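Local coordinates for flagellar biosynthetic protein FlhB (Aquifex aeolicus, PDB 3B1S) that probably serves in the flagellar type III export apparatus and is probably required to form the basal-body rod, seen here as its C-terminal cytoplasmic part, at residues 15-20 against 61-66; 4-9 against 52-57. All coordinates share one frame; numbering follows the deposited sequence.

Interaction 1: residues 15-20 against 61-66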
ATOM      1  N   ASP D  15     -10.119 -10.431   7.318  1.00100.72           N
ATOM      2  CA  ASP D  15      -8.891 -10.785   6.588  1.00 99.29           C
ATOM      3  C   ASP D  15      -7.929 -11.696   7.371  1.00 97.32           C
ATOM      4  O   ASP D  15      -7.445 -11.345   8.449  1.00 96.41           O
ATOM      5  CB  ASP D  15      -8.135  -9.528   6.083  1.00 99.93           C
ATOM      6  CG  ASP D  15      -9.063  -8.413   5.576  1.00101.60           C
ATOM      7  OD1 ASP D  15      -8.783  -7.905   4.465  1.00103.58           O
ATOM      8  OD2 ASP D  15     -10.041  -8.026   6.279  1.00102.55           O
ATOM      9  N   LYS D  16      -7.645 -12.859   6.801  1.00 95.29           N
ATOM     10  CA  LYS D  16      -6.655 -13.750   7.384  1.00 93.95           C
ATOM     11  C   LYS D  16      -5.295 -13.067   7.399  1.00 91.87           C
ATOM     12  O   LYS D  16      -4.482 -13.278   8.303  1.00 92.25           O
ATOM     13  CB  LYS D  16      -6.603 -15.102   6.641  1.00 94.42           C
ATOM     14  CG  LYS D  16      -7.711 -16.073   7.116  1.00 96.92           C
ATOM     15  CD  LYS D  16      -7.441 -17.553   6.764  1.00101.65           C
ATOM     16  CE  LYS D  16      -8.641 -18.436   7.200  1.00104.08           C
ATOM     17  NZ  LYS D  16      -8.425 -19.917   7.045  1.00105.39           N
ATOM     18  N   ALA D  17      -5.080 -12.232   6.394  1.00 89.03           N
ATOM     19  CA  ALA D  17      -3.848 -11.492   6.228  1.00 86.36           C
ATOM     20  C   ALA D  17      -4.130 -10.113   5.596  1.00 84.18           C
ATOM     21  O   ALA D  17      -5.261  -9.847   5.168  1.00 83.60           O
ATOM     22  CB  ALA D  17      -2.844 -12.310   5.396  1.00 86.23           C
ATOM     23  N   PRO D  18      -3.119  -9.219   5.588  1.00 82.38           N
ATOM     24  CA  PRO D  18      -3.188  -7.922   4.893  1.00 80.95           C
ATOM     25  C   PRO D  18      -3.295  -7.972   3.339  1.00 79.53           C
ATOM     26  O   PRO D  18      -2.475  -8.595   2.664  1.00 78.86           O
ATOM     27  CB  PRO D  18      -1.887  -7.253   5.324  1.00 80.93           C
ATOM     28  CG  PRO D  18      -1.559  -7.902   6.644  1.00 81.07           C
ATOM     29  CD  PRO D  18      -1.944  -9.289   6.482  1.00 81.86           C
ATOM     30  N   VAL D  19      -4.325  -7.311   2.819  1.00 77.90           N
ATOM     31  CA  VAL D  19      -4.559  -7.085   1.401  1.00 77.18           C
ATOM     32  C   VAL D  19      -3.767  -5.851   0.943  1.00 76.35           C
ATOM     33  O   VAL D  19      -3.872  -4.795   1.545  1.00 76.07           O
ATOM     34  CB  VAL D  19      -6.075  -6.769   1.147  1.00 77.47           C
ATOM     35  CG1 VAL D  19      -6.421  -6.794  -0.328  1.00 77.15           C
ATOM     36  CG2 VAL D  19      -6.962  -7.735   1.883  1.00 77.90           C
ATOM     37  N   VAL D  20      -3.003  -5.964  -0.135  1.00 75.39           N
ATOM     38  CA  VAL D  20      -2.346  -4.794  -0.707  1.00 74.14           C
ATOM     39  C   VAL D  20      -3.353  -3.972  -1.476  1.00 73.64           C
ATOM     40  O   VAL D  20      -3.796  -4.396  -2.516  1.00 73.44           O
ATOM     41  CB  VAL D  20      -1.272  -5.198  -1.717  1.00 74.14           C
ATOM     42  CG1 VAL D  20      -0.441  -3.989  -2.112  1.00 73.46           C
ATOM     43  CG2 VAL D  20      -0.407  -6.329  -1.183  1.00 73.39           C
ATOM     44  N   LYS D  61      -4.466  -8.481  -3.847  1.00 89.74           N
ATOM     45  CA  LYS D  61      -4.175  -9.804  -3.337  1.00 91.23           C
ATOM     46  C   LYS D  61      -3.355  -9.878  -2.024  1.00 91.74           C
ATOM     47  O   LYS D  61      -2.225  -9.378  -1.941  1.00 91.79           O
ATOM     48  CB  LYS D  61      -3.584 -10.657  -4.453  1.00 91.43           C
ATOM     49  CG  LYS D  61      -4.609 -10.887  -5.570  1.00 93.26           C
ATOM     50  CD  LYS D  61      -4.045 -11.686  -6.745  1.00 96.32           C
ATOM     51  CE  LYS D  61      -5.083 -11.766  -7.879  1.00 97.81           C
ATOM     52  NZ  LYS D  61      -4.799 -12.923  -8.777  1.00 98.03           N
ATOM     53  N   GLU D  62      -3.853 -10.670  -1.083  1.00 92.28           N
ATOM     54  CA  GLU D  62      -3.297 -10.805   0.246  1.00 92.63           C
ATOM     55  C   GLU D  62      -1.861 -11.183   0.182  1.00 93.23           C
ATOM     56  O   GLU D  62      -1.443 -11.898  -0.686  1.00 93.79           O
ATOM     57  CB  GLU D  62      -3.970 -11.945   0.983  1.00 92.25           C
ATOM     58  CG  GLU D  62      -5.319 -11.662   1.499  1.00 91.98           C
ATOM     59  CD  GLU D  62      -5.833 -12.801   2.298  1.00 92.72           C
ATOM     60  OE1 GLU D  62      -6.955 -12.726   2.801  1.00 95.09           O
ATOM     61  OE2 GLU D  62      -5.111 -13.787   2.423  1.00 93.40           O
ATOM     62  N   ILE D  63      -1.098 -10.655   1.112  1.00 93.88           N
ATOM     63  CA  ILE D  63       0.334 -10.843   1.121  1.00 94.25           C
ATOM     64  C   ILE D  63       0.627 -12.325   1.265  1.00 94.88           C
ATOM     65  O   ILE D  63      -0.231 -13.109   1.678  1.00 94.09           O
ATOM     66  CB  ILE D  63       1.009 -10.012   2.238  1.00 94.17           C
ATOM     67  CG1 ILE D  63       0.509 -10.430   3.621  1.00 94.38           C
ATOM     68  CG2 ILE D  63       0.686  -8.555   2.049  1.00 94.06           C
ATOM     69  CD1 ILE D  63       1.353  -9.958   4.783  1.00 94.75           C
ATOM     70  N   SER D  64       1.841 -12.658   0.881  1.00 96.49           N
ATOM     71  CA  SER D  64       2.375 -13.998   1.055  1.00 97.96           C
ATOM     72  C   SER D  64       2.405 -14.318   2.529  1.00 98.62           C
ATOM     73  O   SER D  64       2.681 -13.427   3.345  1.00 98.76           O
ATOM     74  CB  SER D  64       3.813 -14.082   0.525  1.00 98.13           C
ATOM     75  OG  SER D  64       3.870 -13.877  -0.852  1.00 99.93           O
ATOM     76  N   PRO D  65       2.081 -15.619   2.906  1.00 98.79           N
ATOM     77  CA  PRO D  65       2.450 -16.129   4.221  1.00 98.84           C
ATOM     78  C   PRO D  65       3.883 -15.743   4.653  1.00 98.93           C
ATOM     79  O   PRO D  65       4.087 -15.312   5.793  1.00 98.80           O
ATOM     80  CB  PRO D  65       2.247 -17.632   4.059  1.00 99.11           C
ATOM     81  CG  PRO D  65       1.001 -17.693   3.190  1.00 98.83           C
ATOM     82  CD  PRO D  65       1.149 -16.536   2.215  1.00 98.72           C
ATOM     83  N   LYS D  66       4.813 -15.684   3.725  1.00 98.94           N
ATOM     84  CA  LYS D  66       6.153 -15.354   4.123  1.00 99.03           C
ATOM     85  C   LYS D  66       6.229 -14.036   4.817  1.00 99.35           C
ATOM     86  O   LYS D  66       6.812 -13.939   5.874  1.00 99.72           O
ATOM     87  CB  LYS D  66       6.995 -15.184   2.881  1.00 99.18           C
ATOM     88  CG  LYS D  66       7.980 -14.058   3.031  1.00 99.56           C
ATOM     89  CD  LYS D  66       9.290 -14.330   2.319  1.00 99.80           C
ATOM     90  CE  LYS D  66      10.455 -13.702   3.076  1.00100.70           C
ATOM     91  NZ  LYS D  66      11.791 -13.964   2.478  1.00100.20           N
TER
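Ile63 fits between Pro18 and Val20, one branch against each. CD1 at the end of the long branch meets the Pro18 ring at CD, 3.8 Å away, the two side chains meeting at a slant, while the methyl CG2 turns to Val20, whose CG2 lies 4.1 Å from it with the side chains nearly at right angles. The spread follows from chi1 of 61°, which sets CG1 between the backbone N and the carbonyl carbon and leaves CG2 on the Val20 side. Ala17 CB adds an apolar edge at 4.2 Å from Ile63 CG1. Pro18 O sits in the notch between the branches and accepts the N-H of Ile63 at 2.9 Å, almost in line with its C=O (164°). The CA of Glu62 also approaches that oxygen. The Glu62 side chain, extended beyond CG, lies alongside Ala17, OE2 4.0 Å from Ala17 CB. Val20 CG2 rests against Lys61 O at 3.6 Å. Tyr68 and Val71 of helix 68-84 lie against Ile63. The arrangement belongs to the FlhB/YscU/SpaS cytoplasmic domain: the loop leading into its last helix is fastened to the entry of strand 19-25.

Interaction 2: residues 4-9 against 52-57; sequences IAIALK and ALYPAV
Ile4 and Ile6, which point from the same face of strand 4-9, meet Leu53 of helix 47-53 and Tyr54 beside it, in a buried strand-to-helix contact within the alpha/beta cytoplasmic domain of FlhB. Leu53 covers Ile6 through one methyl: CD2 stands 4.1 Å from Ile6 CG1 and equally far from CG2, so it lies against the fork of the isoleucine. Leu53 CG is anti to the backbone N (chi1 -173°), which sends the branch toward the strand, where CD2 alone makes the contact. The Tyr54 ring is approached along its CD1-CE1 side. Ile6 CD1 comes to it obliquely, and Ile4 CD1 lies at the edge, near the ring plane; the modelled Ile4 methyl is implausibly close to the ring, so its exact placing is doubtful. Ile4 and Tyr54 run past each other in opposite directions, and Ala5 O stands obliquely 3.9 Å from Tyr54 CE1. An alanine in place of Tyr54 would take away the ring, and Ile6 CD1 would probably be left with a gap where Tyr54 CD1 stood. No hydrogen bond crosses between the two segments; the contact is made mostly by apolar side chains. Next come backbone pairings: strand 4-9 pairs with strand 19-25 and, through residues 5-8, antiparallel with a strand of another protein chain, so the sheet continues across the interface. Among side chains, Phe67 packs against Leu53 and Ala56. Beyond Tyr54 the chain keeps helical angles through Ala56 with just weak bonds back, from Ala56 N and Val57 N to Leu53 O. This turn is tied to the neighbouring strand by Lys23, whose NZ hydrogen-bonds to both Tyr54 O and Val57 O.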
ATOM      1  N   ILE D   4       8.732   5.433  -2.642  1.00 88.55           N
ATOM      2  CA  ILE D   4       7.960   4.201  -2.710  1.00 85.34           C
ATOM      3  C   ILE D   4       6.999   4.062  -1.527  1.00 83.42           C
ATOM      4  O   ILE D   4       7.242   4.614  -0.479  1.00 83.55           O
ATOM      5  CB  ILE D   4       8.852   2.991  -2.801  1.00 85.23           C
ATOM      6  CG1 ILE D   4       8.045   1.737  -2.539  1.00 84.08           C
ATOM      7  CG2 ILE D   4       9.935   3.097  -1.813  1.00 85.37           C
ATOM      8  CD1 ILE D   4       8.709   0.588  -3.051  1.00 85.51           C
ATOM      9  N   ALA D   5       5.916   3.328  -1.750  1.00 80.21           N
ATOM     10  CA  ALA D   5       4.917   3.084  -0.735  1.00 76.91           C
ATOM     11  C   ALA D   5       4.086   1.845  -1.002  1.00 75.03           C
ATOM     12  O   ALA D   5       3.841   1.524  -2.135  1.00 74.95           O
ATOM     13  CB  ALA D   5       4.021   4.254  -0.662  1.00 76.22           C
ATOM     14  N   ILE D   6       3.627   1.173   0.048  1.00 72.50           N
ATOM     15  CA  ILE D   6       2.732  -0.013  -0.074  1.00 69.58           C
ATOM     16  C   ILE D   6       1.547   0.064   0.862  1.00 67.69           C
ATOM     17  O   ILE D   6       1.714  -0.114   2.032  1.00 67.63           O
ATOM     18  CB  ILE D   6       3.461  -1.341   0.234  1.00 68.95           C
ATOM     19  CG1 ILE D   6       4.902  -1.318  -0.267  1.00 68.82           C
ATOM     20  CG2 ILE D   6       2.705  -2.487  -0.341  1.00 68.20           C
ATOM     21  CD1 ILE D   6       5.046  -1.035  -1.710  1.00 67.16           C
ATOM     22  N   ALA D   7       0.359   0.306   0.353  1.00 66.50           N
ATOM     23  CA  ALA D   7      -0.803   0.433   1.210  1.00 66.93           C
ATOM     24  C   ALA D   7      -1.467  -0.929   1.538  1.00 68.18           C
ATOM     25  O   ALA D   7      -1.582  -1.799   0.680  1.00 67.90           O
ATOM     26  CB  ALA D   7      -1.782   1.364   0.604  1.00 65.89           C
ATOM     27  N   LEU D   8      -1.891  -1.110   2.794  1.00 69.23           N
ATOM     28  CA  LEU D   8      -2.397  -2.394   3.261  1.00 69.87           C
ATOM     29  C   LEU D   8      -3.687  -2.196   4.003  1.00 71.04           C
ATOM     30  O   LEU D   8      -3.821  -1.249   4.765  1.00 70.80           O
ATOM     31  CB  LEU D   8      -1.366  -3.124   4.129  1.00 68.98           C
ATOM     32  CG  LEU D   8      -0.025  -3.505   3.459  1.00 68.69           C
ATOM     33  CD1 LEU D   8       0.900  -4.275   4.410  1.00 68.76           C
ATOM     34  CD2 LEU D   8      -0.178  -4.295   2.181  1.00 66.08           C
ATOM     35  N   LYS D   9      -4.650  -3.069   3.739  1.00 73.01           N
ATOM     36  CA  LYS D   9      -5.906  -3.076   4.463  1.00 76.12           C
ATOM     37  C   LYS D   9      -5.949  -4.373   5.193  1.00 78.24           C
ATOM     38  O   LYS D   9      -5.564  -5.391   4.646  1.00 79.06           O
ATOM     39  CB  LYS D   9      -7.090  -3.011   3.516  1.00 76.02           C
ATOM     40  CG  LYS D   9      -8.443  -2.987   4.193  1.00 78.21           C
ATOM     41  CD  LYS D   9      -9.528  -3.514   3.239  1.00 81.35           C
ATOM     42  CE  LYS D   9     -10.727  -4.118   3.982  1.00 82.74           C
ATOM     43  NZ  LYS D   9     -11.527  -4.983   3.044  1.00 84.13           N
ATOM     44  N   ALA D  52      11.656  -4.633  -0.212  1.00100.90           N
ATOM     45  CA  ALA D  52      11.512  -6.079  -0.336  1.00100.92           C
ATOM     46  C   ALA D  52      10.084  -6.488  -0.652  1.00100.96           C
ATOM     47  O   ALA D  52       9.849  -7.560  -1.210  1.00101.11           O
ATOM     48  CB  ALA D  52      11.983  -6.767   0.928  1.00100.89           C
ATOM     49  N   LEU D  53       9.134  -5.628  -0.305  1.00100.65           N
ATOM     50  CA  LEU D  53       7.717  -5.963  -0.426  1.00100.45           C
ATOM     51  C   LEU D  53       7.112  -5.639  -1.817  1.00100.61           C
ATOM     52  O   LEU D  53       6.179  -6.314  -2.285  1.00100.51           O
ATOM     53  CB  LEU D  53       6.963  -5.266   0.707  1.00100.05           C
ATOM     54  CG  LEU D  53       5.489  -5.462   1.033  1.00 99.26           C
ATOM     55  CD1 LEU D  53       5.104  -6.894   1.360  1.00 97.38           C
ATOM     56  CD2 LEU D  53       5.226  -4.574   2.210  1.00100.03           C
ATOM     57  N   TYR D  54       7.683  -4.632  -2.481  1.00100.55           N
ATOM     58  CA  TYR D  54       7.129  -4.067  -3.715  1.00100.43           C
ATOM     59  C   TYR D  54       6.963  -5.031  -4.906  1.00100.20           C
ATOM     60  O   TYR D  54       5.838  -5.217  -5.401  1.00100.17           O
ATOM     61  CB  TYR D  54       7.937  -2.837  -4.156  1.00100.45           C
ATOM     62  CG  TYR D  54       7.113  -1.868  -4.960  1.00101.26           C
ATOM     63  CD1 TYR D  54       6.818  -0.613  -4.454  1.00101.69           C
ATOM     64  CD2 TYR D  54       6.588  -2.217  -6.211  1.00101.74           C
ATOM     65  CE1 TYR D  54       6.051   0.277  -5.155  1.00101.61           C
ATOM     66  CE2 TYR D  54       5.813  -1.324  -6.926  1.00101.44           C
ATOM     67  CZ  TYR D  54       5.551  -0.080  -6.381  1.00101.37           C
ATOM     68  OH  TYR D  54       4.793   0.838  -7.044  1.00102.25           O
ATOM     69  N   PRO D  55       8.081  -5.623  -5.398  1.00 99.93           N
ATOM     70  CA  PRO D  55       7.940  -6.498  -6.563  1.00 99.32           C
ATOM     71  C   PRO D  55       7.179  -7.749  -6.189  1.00 98.42           C
ATOM     72  O   PRO D  55       6.628  -8.425  -7.054  1.00 98.31           O
ATOM     73  CB  PRO D  55       9.393  -6.853  -6.909  1.00 99.64           C
ATOM     74  CG  PRO D  55      10.232  -5.746  -6.281  1.00 99.87           C
ATOM     75  CD  PRO D  55       9.499  -5.489  -4.999  1.00 99.97           C
ATOM     76  N   ALA D  56       7.134  -8.014  -4.888  1.00 97.36           N
ATOM     77  CA  ALA D  56       6.677  -9.283  -4.360  1.00 96.56           C
ATOM     78  C   ALA D  56       5.178  -9.527  -4.547  1.00 95.76           C
ATOM     79  O   ALA D  56       4.746 -10.649  -4.823  1.00 95.86           O
ATOM     80  CB  ALA D  56       7.067  -9.403  -2.892  1.00 96.37           C
ATOM     81  N   VAL D  57       4.405  -8.489  -4.278  1.00 94.31           N
ATOM     82  CA  VAL D  57       2.968  -8.579  -4.283  1.00 93.19           C
ATOM     83  C   VAL D  57       2.250  -7.715  -5.265  1.00 92.55           C
ATOM     84  O   VAL D  57       2.860  -6.999  -6.023  1.00 92.49           O
ATOM     85  CB  VAL D  57       2.421  -8.309  -2.909  1.00 93.67           C
ATOM     86  CG1 VAL D  57       2.692  -9.490  -2.014  1.00 93.64           C
ATOM     87  CG2 VAL D  57       3.059  -7.088  -2.349  1.00 92.68           C
TER

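Overall arrangement
The segments alternate along the chain, 4-9, 15-20, 52-57, 61-66, so the two interactions interlock, with centres 11 Å apart. Both use the antiparallel pair of strands 4-9 and 19-25: interaction 2 packs on the first, its centre about 7 Å from the centre of the chain, and interaction 1 on the start of the second, about 11 Å from it. They touch directly: Val19 O is 2.9 Å from Lys9 N, a probable hydrogen bond, and Val20 CG2 packs 3.7 Å from Val57 CG2. Together they hold two parts of the run from helix 47-53 to helix 68-84, at residues 53-54 and 61-63, against the strands, and a second chain extends the sheet beside strand 4-9.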